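Amino acid ABC transporter, periplasmic amino acid-binding protein (Brucella ovis, PDB 4Z9N) probably delivers amino acids or small peptides to a membrane ABC transporter as its periplasmic solute-binding component, and is seen here holding glutathione. Local coordinates at residues D[39-44]-D[65-70]; D[76-81]-D[99-104]; D[135-140]-D[145-150]; D[159-164]-D[176-181]; D[215-218]-D[223-226]. One frame throughout, in Å; residues are numbered along the deposited sequence.

Interaction 1. Residues D[39-44]-D[65-70]. With GSH (glutathione), chain U.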
# COMPACT_ATOMS: atom_id res chain seq x y z
N GLY D 39 -6.03 -11.54 32.01
CA GLY D 39 -5.20 -10.56 31.34
C GLY D 39 -4.44 -11.12 30.14
O GLY D 39 -3.48 -10.50 29.67
N GLU D 40 -4.88 -12.27 29.63
CA GLU D 40 -4.32 -12.82 28.39
C GLU D 40 -5.04 -12.21 27.19
O GLU D 40 -6.26 -12.10 27.18
CB GLU D 40 -4.43 -14.34 28.36
CG GLU D 40 -3.54 -15.02 29.40
CD GLU D 40 -2.07 -14.70 29.18
OE1 GLU D 40 -1.60 -14.78 28.02
OE2 GLU D 40 -1.38 -14.33 30.16
N TRP D 41 -4.28 -11.83 26.17
CA TRP D 41 -4.83 -11.09 25.05
C TRP D 41 -5.05 -11.94 23.80
O TRP D 41 -4.26 -12.83 23.50
CB TRP D 41 -3.92 -9.90 24.70
CG TRP D 41 -3.98 -8.81 25.73
CD1 TRP D 41 -3.28 -8.74 26.91
CD2 TRP D 41 -4.79 -7.64 25.67
NE1 TRP D 41 -3.62 -7.58 27.59
CE2 TRP D 41 -4.54 -6.89 26.85
CE3 TRP D 41 -5.70 -7.13 24.73
CZ2 TRP D 41 -5.18 -5.67 27.11
CZ3 TRP D 41 -6.33 -5.92 25.00
CH2 TRP D 41 -6.07 -5.21 26.18
N SER D 42 -6.14 -11.66 23.09
CA SER D 42 -6.39 -12.28 21.80
C SER D 42 -7.08 -11.29 20.87
O SER D 42 -7.61 -10.27 21.33
CB SER D 42 -7.24 -13.55 21.95
OG SER D 42 -8.55 -13.23 22.38
N GLY D 43 -7.07 -11.60 19.58
CA GLY D 43 -7.66 -10.73 18.58
C GLY D 43 -6.82 -10.60 17.31
O GLY D 43 -5.67 -11.04 17.25
N PHE D 44 -7.41 -9.98 16.29
CA PHE D 44 -6.77 -9.79 14.98
C PHE D 44 -5.52 -8.91 15.09
O PHE D 44 -4.45 -9.28 14.61
CB PHE D 44 -7.79 -9.18 14.00
CG PHE D 44 -7.27 -8.99 12.59
CD1 PHE D 44 -7.37 -10.00 11.64
CD2 PHE D 44 -6.72 -7.76 12.20
CE1 PHE D 44 -6.91 -9.81 10.34
CE2 PHE D 44 -6.26 -7.57 10.88
CZ PHE D 44 -6.36 -8.60 9.96
N PHE D 65 1.50 -6.15 26.50
CA PHE D 65 0.45 -5.32 25.90
C PHE D 65 0.09 -4.11 26.74
O PHE D 65 -0.14 -4.21 27.94
CB PHE D 65 -0.80 -6.17 25.65
CG PHE D 65 -0.58 -7.28 24.68
CD1 PHE D 65 -0.65 -7.05 23.31
CD2 PHE D 65 -0.29 -8.57 25.12
CE1 PHE D 65 -0.43 -8.08 22.40
CE2 PHE D 65 -0.07 -9.60 24.23
CZ PHE D 65 -0.15 -9.35 22.86
N THR D 66 0.03 -2.95 26.08
CA THR D 66 -0.36 -1.69 26.70
C THR D 66 -1.72 -1.26 26.15
O THR D 66 -1.79 -0.75 25.03
CB THR D 66 0.69 -0.60 26.43
OG1 THR D 66 1.96 -1.00 26.99
CG2 THR D 66 0.27 0.77 27.03
N PRO D 67 -2.81 -1.48 26.91
CA PRO D 67 -4.12 -1.02 26.44
C PRO D 67 -4.17 0.51 26.40
O PRO D 67 -3.71 1.16 27.33
CB PRO D 67 -5.09 -1.58 27.48
CG PRO D 67 -4.26 -1.72 28.73
CD PRO D 67 -2.87 -2.08 28.26
N LEU D 68 -4.72 1.04 25.30
CA LEU D 68 -4.76 2.48 25.03
C LEU D 68 -6.12 2.94 24.49
O LEU D 68 -6.63 2.39 23.51
CB LEU D 68 -3.64 2.86 24.05
CG LEU D 68 -2.20 2.49 24.41
CD1 LEU D 68 -1.24 2.54 23.23
CD2 LEU D 68 -1.73 3.47 25.49
N ASN D 69 -6.72 3.95 25.11
CA ASN D 69 -7.96 4.49 24.56
C ASN D 69 -7.63 5.40 23.38
O ASN D 69 -6.45 5.64 23.07
CB ASN D 69 -8.80 5.21 25.64
CG ASN D 69 -8.19 6.51 26.14
OD1 ASN D 69 -7.62 7.28 25.38
ND2 ASN D 69 -8.32 6.76 27.45
N ALA D 70 -8.66 5.90 22.71
CA ALA D 70 -8.48 6.58 21.43
C ALA D 70 -7.62 7.83 21.57
O ALA D 70 -6.96 8.27 20.62
CB ALA D 70 -9.84 6.93 20.84
N1 GSH U . -10.24 3.90 13.14
CA1 GSH U . -10.74 5.08 13.86
C1 GSH U . -9.55 5.98 14.19
O11 GSH U . -9.77 7.13 14.68
O12 GSH U . -8.37 5.59 13.99
CB1 GSH U . -11.44 4.70 15.17
CG1 GSH U . -10.44 3.96 16.08
CD1 GSH U . -11.05 3.82 17.47
OE1 GSH U . -10.50 4.23 18.44
N2 GSH U . -12.33 3.15 17.58
CA2 GSH U . -12.92 3.04 18.90
C2 GSH U . -12.05 2.20 19.85
O2 GSH U . -11.21 1.44 19.49
CB2 GSH U . -14.36 2.55 18.80
SG2 GSH U . -14.47 0.81 18.29
N3 GSH U . -12.27 2.40 21.27
CA3 GSH U . -11.49 1.66 22.22
C3 GSH U . -10.88 2.65 23.22
O31 GSH U . -10.37 2.20 24.28
O32 GSH U . -10.88 3.89 22.98

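Interaction 2. Residues D[76-81]-D[99-104]. With NA (sodium ion), chain K.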
# COMPACT_ATOMS: atom_id res chain seq x y z
N ALA D 76 1.48 7.48 23.56
CA ALA D 76 2.16 6.28 24.04
C ALA D 76 3.24 5.84 23.05
O ALA D 76 4.30 5.37 23.46
CB ALA D 76 1.16 5.15 24.28
N LEU D 77 2.97 5.98 21.76
CA LEU D 77 3.96 5.60 20.75
C LEU D 77 5.05 6.68 20.62
O LEU D 77 6.24 6.36 20.55
CB LEU D 77 3.29 5.34 19.40
CG LEU D 77 4.15 4.91 18.22
CD1 LEU D 77 4.89 3.60 18.50
CD2 LEU D 77 3.30 4.77 16.96
N GLN D 78 4.64 7.94 20.62
CA GLN D 78 5.60 9.04 20.49
C GLN D 78 6.60 9.06 21.62
O GLN D 78 7.76 9.41 21.43
CB GLN D 78 4.87 10.39 20.44
CG GLN D 78 4.03 10.62 19.20
CD GLN D 78 3.15 11.86 19.34
OE1 GLN D 78 2.97 12.63 18.39
NE2 GLN D 78 2.62 12.07 20.53
N SER D 79 6.14 8.68 22.81
CA SER D 79 6.96 8.80 24.01
C SER D 79 7.96 7.65 24.10
O SER D 79 8.92 7.70 24.87
CB SER D 79 6.08 8.83 25.25
OG SER D 79 5.61 7.52 25.55
N GLY D 80 7.71 6.60 23.33
CA GLY D 80 8.54 5.42 23.41
C GLY D 80 8.00 4.36 24.36
O GLY D 80 8.62 3.31 24.55
N GLU D 81 6.84 4.63 24.96
CA GLU D 81 6.28 3.69 25.92
C GLU D 81 5.93 2.38 25.21
O GLU D 81 6.10 1.30 25.78
CB GLU D 81 5.06 4.26 26.63
CG GLU D 81 4.26 3.21 27.42
CD GLU D 81 3.05 3.78 28.14
OE1 GLU D 81 2.34 3.00 28.83
OE2 GLU D 81 2.80 5.00 28.03
N LEU D 99 2.62 14.08 13.43
CA LEU D 99 2.80 13.39 14.72
C LEU D 99 4.17 12.74 14.89
O LEU D 99 4.45 12.16 15.94
CB LEU D 99 1.71 12.33 14.89
CG LEU D 99 0.27 12.84 14.91
CD1 LEU D 99 -0.69 11.66 15.03
CD2 LEU D 99 0.06 13.82 16.06
N GLY D 100 5.03 12.84 13.88
CA GLY D 100 6.32 12.17 13.92
C GLY D 100 6.16 10.66 13.79
O GLY D 100 7.00 9.89 14.31
N LEU D 101 5.11 10.23 13.11
CA LEU D 101 4.81 8.81 12.95
C LEU D 101 4.81 8.38 11.48
O LEU D 101 4.60 9.19 10.58
CB LEU D 101 3.45 8.47 13.58
CG LEU D 101 3.27 8.82 15.07
CD1 LEU D 101 1.88 8.38 15.55
CD2 LEU D 101 4.38 8.22 15.95
N ASP D 102 5.05 7.09 11.26
CA ASP D 102 4.94 6.49 9.94
C ASP D 102 4.04 5.25 10.03
O ASP D 102 3.72 4.77 11.13
CB ASP D 102 6.31 6.07 9.39
CG ASP D 102 7.07 7.20 8.72
OD1 ASP D 102 6.45 8.14 8.18
OD2 ASP D 102 8.32 7.15 8.74
N PHE D 103 3.68 4.72 8.88
CA PHE D 103 2.82 3.53 8.83
C PHE D 103 3.51 2.48 7.98
O PHE D 103 3.97 2.78 6.88
CB PHE D 103 1.45 3.89 8.26
CG PHE D 103 0.68 4.85 9.12
CD1 PHE D 103 0.88 6.23 9.01
CD2 PHE D 103 -0.22 4.38 10.06
CE1 PHE D 103 0.19 7.11 9.84
CE2 PHE D 103 -0.91 5.26 10.88
CZ PHE D 103 -0.70 6.61 10.78
N ALA D 104 3.59 1.27 8.51
CA ALA D 104 4.39 0.23 7.87
C ALA D 104 3.54 -0.63 6.93
O ALA D 104 4.07 -1.45 6.18
CB ALA D 104 5.05 -0.63 8.91
NA NA K . 5.14 10.09 8.23

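Interaction 3. Residues D[135-140]-D[145-150]. With GSH (glutathione), chain U.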
# COMPACT_ATOMS: atom_id res chain seq x y z
N ILE D 135 -26.49 10.11 18.16
CA ILE D 135 -25.53 9.10 17.73
C ILE D 135 -24.27 9.14 18.57
O ILE D 135 -23.57 10.16 18.63
CB ILE D 135 -25.21 9.25 16.25
CG1 ILE D 135 -26.51 9.30 15.44
CG2 ILE D 135 -24.32 8.09 15.78
CD1 ILE D 135 -26.31 9.35 13.95
N CYS D 136 -23.93 8.01 19.20
CA CYS D 136 -22.76 8.01 20.05
C CYS D 136 -21.51 7.81 19.22
O CYS D 136 -21.50 7.11 18.21
CB CYS D 136 -22.84 6.95 21.15
SG CYS D 136 -22.76 5.30 20.58
N VAL D 137 -20.46 8.46 19.67
CA VAL D 137 -19.18 8.42 18.96
C VAL D 137 -18.08 8.72 19.99
O VAL D 137 -18.33 9.42 20.97
CB VAL D 137 -19.15 9.41 17.78
CG1 VAL D 137 -19.15 10.85 18.28
CG2 VAL D 137 -17.92 9.17 16.89
N GLN D 138 -16.88 8.19 19.76
CA GLN D 138 -15.76 8.52 20.66
C GLN D 138 -14.96 9.73 20.22
O GLN D 138 -14.72 9.94 19.04
CB GLN D 138 -14.83 7.33 20.80
CG GLN D 138 -15.18 6.47 21.97
CD GLN D 138 -14.20 5.35 22.14
OE1 GLN D 138 -14.45 4.24 21.70
NE2 GLN D 138 -13.06 5.64 22.75
N ALA D 139 -14.55 10.52 21.20
CA ALA D 139 -13.62 11.62 20.97
C ALA D 139 -12.25 11.07 20.54
O ALA D 139 -11.90 9.92 20.86
CB ALA D 139 -13.47 12.46 22.24
N GLY D 140 -11.49 11.90 19.83
CA GLY D 140 -10.16 11.54 19.39
C GLY D 140 -10.15 10.51 18.27
O GLY D 140 -9.21 9.74 18.16
N LEU D 145 -15.13 13.19 13.20
CA LEU D 145 -15.04 14.20 12.15
C LEU D 145 -15.84 13.80 10.91
O LEU D 145 -16.52 14.63 10.30
CB LEU D 145 -13.57 14.44 11.76
CG LEU D 145 -12.63 14.78 12.93
CD1 LEU D 145 -11.18 14.96 12.47
CD2 LEU D 145 -13.13 16.03 13.66
N ASN D 146 -15.74 12.53 10.52
CA ASN D 146 -16.46 12.06 9.33
C ASN D 146 -17.97 12.17 9.51
O ASN D 146 -18.68 12.47 8.55
CB ASN D 146 -16.14 10.61 8.99
CG ASN D 146 -14.68 10.39 8.63
OD1 ASN D 146 -14.02 11.27 8.08
ND2 ASN D 146 -14.18 9.21 8.95
N MET D 147 -18.47 11.90 10.72
CA MET D 147 -19.91 11.95 10.94
C MET D 147 -20.42 13.38 10.75
O MET D 147 -21.43 13.60 10.10
CB MET D 147 -20.32 11.45 12.31
CG MET D 147 -21.81 11.64 12.56
SD MET D 147 -22.42 10.71 13.98
CE MET D 147 -21.39 11.38 15.30
N ALA D 148 -19.70 14.34 11.31
CA ALA D 148 -20.07 15.73 11.11
C ALA D 148 -20.15 16.03 9.61
O ALA D 148 -21.12 16.64 9.13
CB ALA D 148 -19.09 16.66 11.82
N ASP D 149 -19.13 15.60 8.86
CA ASP D 149 -19.08 15.85 7.42
C ASP D 149 -20.32 15.29 6.73
O ASP D 149 -20.92 15.93 5.86
CB ASP D 149 -17.85 15.20 6.78
CG ASP D 149 -16.54 15.89 7.12
OD1 ASP D 149 -16.56 17.04 7.60
OD2 ASP D 149 -15.49 15.26 6.87
N TYR D 150 -20.65 14.05 7.08
CA TYR D 150 -21.73 13.33 6.41
C TYR D 150 -23.09 13.97 6.67
O TYR D 150 -23.93 14.08 5.77
CB TYR D 150 -21.73 11.87 6.88
CG TYR D 150 -22.75 10.97 6.23
CD1 TYR D 150 -22.63 10.58 4.90
CD2 TYR D 150 -23.83 10.47 6.96
CE1 TYR D 150 -23.56 9.74 4.30
CE2 TYR D 150 -24.76 9.61 6.38
CZ TYR D 150 -24.62 9.26 5.05
OH TYR D 150 -25.54 8.42 4.47
N1 GSH U . -10.24 3.90 13.14
CA1 GSH U . -10.74 5.08 13.86
C1 GSH U . -9.55 5.98 14.19
O11 GSH U . -9.77 7.13 14.68
O12 GSH U . -8.37 5.59 13.99
CB1 GSH U . -11.44 4.70 15.17
CG1 GSH U . -10.44 3.96 16.08
CD1 GSH U . -11.05 3.82 17.47
OE1 GSH U . -10.50 4.23 18.44
N2 GSH U . -12.33 3.15 17.58
CA2 GSH U . -12.92 3.04 18.90
C2 GSH U . -12.05 2.20 19.85
O2 GSH U . -11.21 1.44 19.49
CB2 GSH U . -14.36 2.55 18.80
SG2 GSH U . -14.47 0.81 18.29
N3 GSH U . -12.27 2.40 21.27
CA3 GSH U . -11.49 1.66 22.22
C3 GSH U . -10.88 2.65 23.22
O31 GSH U . -10.37 2.20 24.28
O32 GSH U . -10.88 3.89 22.98

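Interaction 4. Residues D[159-164]-D[176-181]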
# COMPACT_ATOMS: atom_id res chain seq x y z
N ASN D 159 -26.86 15.46 15.86
CA ASN D 159 -26.95 15.30 17.32
C ASN D 159 -25.96 14.26 17.84
O ASN D 159 -26.36 13.20 18.32
CB ASN D 159 -28.36 14.89 17.75
CG ASN D 159 -29.32 16.06 17.84
OD1 ASN D 159 -28.97 17.11 18.36
ND2 ASN D 159 -30.55 15.86 17.38
N PRO D 160 -24.65 14.56 17.74
CA PRO D 160 -23.64 13.65 18.28
C PRO D 160 -23.69 13.61 19.80
O PRO D 160 -24.06 14.60 20.44
CB PRO D 160 -22.32 14.28 17.82
CG PRO D 160 -22.65 15.76 17.87
CD PRO D 160 -24.05 15.83 17.30
N VAL D 161 -23.34 12.46 20.37
CA VAL D 161 -23.11 12.34 21.79
C VAL D 161 -21.71 11.78 21.93
O VAL D 161 -21.45 10.65 21.53
CB VAL D 161 -24.16 11.44 22.47
CG1 VAL D 161 -23.99 11.48 23.96
CG2 VAL D 161 -25.57 11.85 22.06
N VAL D 162 -20.79 12.58 22.48
CA VAL D 162 -19.37 12.22 22.45
C VAL D 162 -18.89 11.65 23.77
O VAL D 162 -19.13 12.23 24.85
CB VAL D 162 -18.51 13.44 22.07
CG1 VAL D 162 -17.04 13.07 22.14
CG2 VAL D 162 -18.89 13.93 20.69
N PHE D 163 -18.18 10.53 23.68
CA PHE D 163 -17.71 9.80 24.85
C PHE D 163 -16.21 9.68 24.90
O PHE D 163 -15.55 9.65 23.86
CB PHE D 163 -18.33 8.40 24.89
CG PHE D 163 -19.80 8.43 25.09
CD1 PHE D 163 -20.64 8.51 24.00
CD2 PHE D 163 -20.34 8.42 26.36
CE1 PHE D 163 -22.00 8.57 24.18
CE2 PHE D 163 -21.70 8.48 26.55
CZ PHE D 163 -22.53 8.55 25.45
N GLU D 164 -15.68 9.56 26.11
CA GLU D 164 -14.23 9.44 26.28
C GLU D 164 -13.76 8.00 26.31
O GLU D 164 -12.59 7.73 26.03
CB GLU D 164 -13.79 10.14 27.57
CG GLU D 164 -14.12 11.62 27.61
CD GLU D 164 -13.52 12.38 26.44
OE1 GLU D 164 -12.29 12.29 26.23
OE2 GLU D 164 -14.29 13.05 25.72
N GLY D 176 -30.35 2.79 25.29
CA GLY D 176 -31.32 3.53 24.50
C GLY D 176 -31.19 5.03 24.65
O GLY D 176 -31.96 5.78 24.04
N ARG D 177 -30.23 5.48 25.45
CA ARG D 177 -29.94 6.90 25.56
C ARG D 177 -29.51 7.48 24.20
O ARG D 177 -29.79 8.64 23.89
CB ARG D 177 -28.87 7.16 26.62
N CYS D 178 -28.83 6.67 23.39
CA CYS D 178 -28.47 7.05 22.02
C CYS D 178 -29.25 6.21 21.01
O CYS D 178 -29.49 5.02 21.25
CB CYS D 178 -26.98 6.88 21.76
SG CYS D 178 -25.84 8.01 22.60
N ASP D 179 -29.62 6.81 19.88
CA ASP D 179 -30.40 6.11 18.86
C ASP D 179 -29.54 5.24 17.96
O ASP D 179 -30.03 4.26 17.39
CB ASP D 179 -31.16 7.11 17.99
CG ASP D 179 -32.13 7.92 18.77
OD1 ASP D 179 -32.96 7.32 19.48
OD2 ASP D 179 -32.07 9.16 18.67
N ALA D 180 -28.28 5.61 17.80
CA ALA D 180 -27.38 4.92 16.89
C ALA D 180 -25.95 4.99 17.40
O ALA D 180 -25.62 5.79 18.29
CB ALA D 180 -27.47 5.51 15.49
N TYR D 181 -25.11 4.13 16.84
CA TYR D 181 -23.70 4.01 17.20
C TYR D 181 -22.92 4.18 15.91
O TYR D 181 -23.28 3.58 14.88
CB TYR D 181 -23.44 2.63 17.83
CG TYR D 181 -22.15 2.47 18.62
CD1 TYR D 181 -20.90 2.58 18.01
CD2 TYR D 181 -22.19 2.16 19.98
CE1 TYR D 181 -19.73 2.42 18.75
CE2 TYR D 181 -21.03 1.99 20.72
CZ TYR D 181 -19.80 2.12 20.10
OH TYR D 181 -18.65 1.96 20.85

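Interaction 5. Residues D[215-218]-D[223-226]. With NA (sodium ion), chain H.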
# COMPACT_ATOMS: atom_id res chain seq x y z
N LEU D 215 -0.32 -0.15 10.56
CA LEU D 215 0.71 -0.58 11.49
C LEU D 215 1.59 0.62 11.79
O LEU D 215 2.36 1.06 10.94
CB LEU D 215 1.52 -1.73 10.89
CG LEU D 215 0.61 -2.88 10.42
CD1 LEU D 215 1.42 -3.93 9.71
CD2 LEU D 215 -0.15 -3.49 11.60
N THR D 216 1.46 1.16 13.00
CA THR D 216 1.93 2.53 13.24
C THR D 216 3.23 2.53 14.04
O THR D 216 3.31 1.87 15.06
CB THR D 216 0.83 3.32 13.97
OG1 THR D 216 -0.40 3.15 13.25
CG2 THR D 216 1.18 4.81 14.05
N VAL D 217 4.25 3.22 13.53
CA VAL D 217 5.55 3.30 14.19
C VAL D 217 6.02 4.76 14.22
O VAL D 217 5.45 5.62 13.55
CB VAL D 217 6.62 2.43 13.48
CG1 VAL D 217 6.31 0.93 13.61
CG2 VAL D 217 6.76 2.83 12.01
N ARG D 218 7.07 5.02 14.99
CA ARG D 218 7.69 6.34 14.99
C ARG D 218 8.47 6.54 13.69
O ARG D 218 9.04 5.60 13.15
CB ARG D 218 8.62 6.50 16.20
CG ARG D 218 7.89 6.53 17.53
CD ARG D 218 8.86 6.73 18.70
NE ARG D 218 9.76 5.60 18.87
CZ ARG D 218 9.47 4.50 19.55
NH1 ARG D 218 8.28 4.36 20.13
NH2 ARG D 218 10.36 3.52 19.64
N ARG D 223 14.92 0.81 9.97
CA ARG D 223 15.15 -0.60 10.25
C ARG D 223 13.95 -1.20 10.97
O ARG D 223 13.52 -2.32 10.65
CB ARG D 223 16.42 -0.80 11.08
N TRP D 224 13.42 -0.47 11.95
CA TRP D 224 12.26 -0.93 12.71
C TRP D 224 11.00 -0.95 11.85
O TRP D 224 10.21 -1.90 11.92
CB TRP D 224 12.04 -0.06 13.96
CG TRP D 224 10.89 -0.56 14.77
CD1 TRP D 224 9.74 0.11 15.06
CD2 TRP D 224 10.76 -1.86 15.36
NE1 TRP D 224 8.90 -0.68 15.81
CE2 TRP D 224 9.51 -1.89 16.02
CE3 TRP D 224 11.59 -2.98 15.43
CZ2 TRP D 224 9.06 -3.02 16.71
CZ3 TRP D 224 11.15 -4.10 16.13
CH2 TRP D 224 9.90 -4.11 16.76
N ALA D 225 10.79 0.09 11.04
CA ALA D 225 9.65 0.10 10.12
C ALA D 225 9.71 -1.06 9.14
O ALA D 225 8.68 -1.67 8.82
CB ALA D 225 9.58 1.42 9.36
N ASP D 226 10.92 -1.37 8.66
CA ASP D 226 11.10 -2.52 7.75
C ASP D 226 10.66 -3.83 8.41
O ASP D 226 10.03 -4.67 7.76
CB ASP D 226 12.56 -2.63 7.29
CG ASP D 226 12.97 -1.52 6.30
OD1 ASP D 226 12.12 -0.70 5.90
OD2 ASP D 226 14.16 -1.45 5.95
NA NA H . 13.51 0.74 3.79

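Interaction 1. Residues D[39-44]-D[65-70]
Strand 41-42 passes strand 63-67 without pairing to it, Trp41 and Phe65 coming nearest at 7.9 Å between their CA atoms, and no hydrogen bond joins the two segments. In this family 3 solute-binding protein, strand 63-67 is an outer strand of a small parallel sheet, whereas strand 41-42 pairs antiparallel with strand 34-35; the space between the two sheets is spanned by side chains. Trp41 and Phe65 point at each other and slide past in opposite directions, each laying its CB over a face of the other ring. Trp41 CB stands 4.0 Å from the centroid of the Phe65 ring, and Phe65 CB 3.8 Å from the centroid of the five-membered ring of Trp41, a reciprocal pair of CH-pi contacts. The two planes are inclined at 34°, and the closest atoms are Trp41 CD1 and Phe65 CD2, 3.5 Å apart. Both residues set CG anti to their carbonyl carbon (chi1 -72° for Trp41), which turns each ring toward the other segment. At the far end of the indole, Trp41 CH2 meets Pro67 CB at 4.0 Å, the two side chains crossing nearly at right angles. Val46 of helix 44-57 touches both aromatic residues, so the pair is also packed against that helix. Beyond Pro67 the chain enters the glutathione pocket, where Arg87 bonds to Leu68 O and Arg73 also binds the ligand. There Ala70 N gives a weak, bent hydrogen bond of 3.0 Å to carboxylate oxygen O32 of glutathione, with an N-H...O angle of 125°.

Interaction 2. Residues D[76-81]-D[99-104]
A sodium site at the subunit interface sits at the start of strand 101-117, and the end of helix 73-78 packs against the residues that lead into it. Leu77 and Leu101 carry the apolar contact: their side chains cross obliquely, with Leu77 CD2 lying 3.8 Å from Leu101 CD2. A chi1 of -179° stretches Leu77 away from its own N and across to the strand. Gln78 runs at about a right angle to Leu101, its CG 4.1 Å from Leu101 CD2, while its extended chain runs toward Leu99, with Gln78 CG 3.6 Å from Leu99 O. Leu101 has two roles, since its side chain faces the helix and its carbonyl O binds sodium at 2.6 Å. Asp102 OD1 coordinates the same ion at 2.4 Å. Asp96 and Gln219 add further ligands, as does Asp226 of the second subunit, so the ion ties the two copies together. Ser79 OG accepts a 3.2 Å hydrogen bond from Glu81 N, an ST turn. Phe74, from the same helix, touches both Leu99 and Leu101; Thr216 of strand 211-218 meets Leu77 and Leu101, and that strand pairs antiparallel with strand 101-117.

Interaction 3. Residues D[135-140]-D[145-150]
Met147 is laid along the sheet face formed by Ile135 and Val137, within the beta-alpha-beta unit of strand 134-138, helix 142-153 and strand 159-163. Its CG lies anti to the backbone N (chi1 175°) and the chain stays extended through chi2, so the thioether is carried straight from the helix to the strand; a bend at chi3 then turns the methyl group along it. The side chains of Met147 and Ile135 cross at a slant, SD of Met147 sitting 3.7 Å from CG2 of Ile135. Toward Val137 the approach is tip to tip, with Met147 CE 3.8 Å from Val137 CG1. Ile135 and Val137 both point at the helix; Cys136 between them points away from it. Thr182 and Pro160, from the flanking strands, also touch Met147. On its outer side the helix reaches the second subunit, where Asp149 forms salt bridges with Arg261 and Arg328 of that chain. At the end of the strand Gln138 holds glutathione with both ends of its amide: OE1 accepts from ligand N3 at 2.9 Å, and NE2 donates to carboxylate oxygen O32 at 2.8 Å, nearly straight at 169°.

Interaction 4. Residues D[159-164]-D[176-181]
Cys178 reaches from the turn before strand 180-182 toward strand 159-163, two strands that lie on either side of strand 134-138 and run parallel to it. The contact therefore passes over the middle strand, and no hydrogen bond joins the two segments. From CA, the Cys178 CB points at strand 159-163, and SG is placed anti to the carbonyl carbon (chi1 -70°), which brings the sulfur to the side chains of Val161 and Phe163. CB itself makes no close contact with them; the sulfur at the tip does the touching. Val161 meets it with its branch point, CB lying 3.8 Å from Cys178 SG, and with CG2 at 3.9 Å from that same SG. Both branches of the valine thus border the sulfur, CG1 a little farther off. Phe163 comes from the other strand position facing the same way and offers its rim. Cys136 on strand 134-138 also neighbours this sulfur and is its disulfide partner, although in this conformer the two are not within bonding distance. Ala172 of helix 166-174 packs on Phe163. The sulfur-aromatic contact is an edge one: SG of Cys178 is 4.2 Å from Phe163 CE1 and 81° off the ring normal.

Interaction 5. Residues D[215-218]-D[223-226]
Apolar contacts alone join Val217 to Trp224 and Ala225, the two methyl groups of the valine going to different residues of the helix. Val217 CG1, anti to the carbonyl carbon (chi1 -67°), reaches the pyrrole side of the indole and lies 3.8 Å from Trp224 CD1. The two side chains meet at a slant, and the methyl group approaches the ring obliquely. Val217 CG2 turns instead to the methyl group of Ala225, CG2 to CB being 4.1 Å. The CA atoms of Val217 and Ala225 are 6.6 Å apart, the closest approach of the two backbones. With chi1 at -178° the Trp224 indole swings away from its own N and extends across, and Thr11, Leu12 and Val15 of helix 11-18 pack on it as well. The segments form a strand-turn-helix connection: strand 211-218, an antiparallel neighbour of strand 101-117 in the mixed sheet, leads through a short turn into helix 222-240, which folds back on the sheet. Hydrogen bonds run to other parts of the chain. Trp224 NE1 donates to the carbonyl O of Asp83, which fixes the rotation of the indole, and Trp224 N is bonded to Asp221 OD1. Arg218 NH1 bonds to the carbonyl oxygens of Leu77 and Val82. Metal coordination is confined to the outer side of the helix, where Asp226 OD1 binds a sodium ion at 2.9 Å, together with Asp96, Leu101, Asp102 and Gln219 of the second subunit.

Overall arrangement
The five contacts follow one another along the chain, each closing before the next opens. Interactions 2 and 5 lie close, centres about 9 Å apart, because strands 101-117 and 211-218 are hydrogen-bonded neighbours. Interactions 3 and 4 are similarly near, about 10 Å, sharing the parallel strands around 134-138, where the disulfide partners Cys136 and Cys178 come together. These two pairs stand far apart, about 35 Å between the centres of 4 and 5, as expected of the two lobes of a periplasmic binding protein. Glutathione lies between, touched by both interactions 1 and 3, whose centres are about 23 Å apart. Interactions 2 and 5 also supply ligands to equivalent sodium ions that link the two subunits.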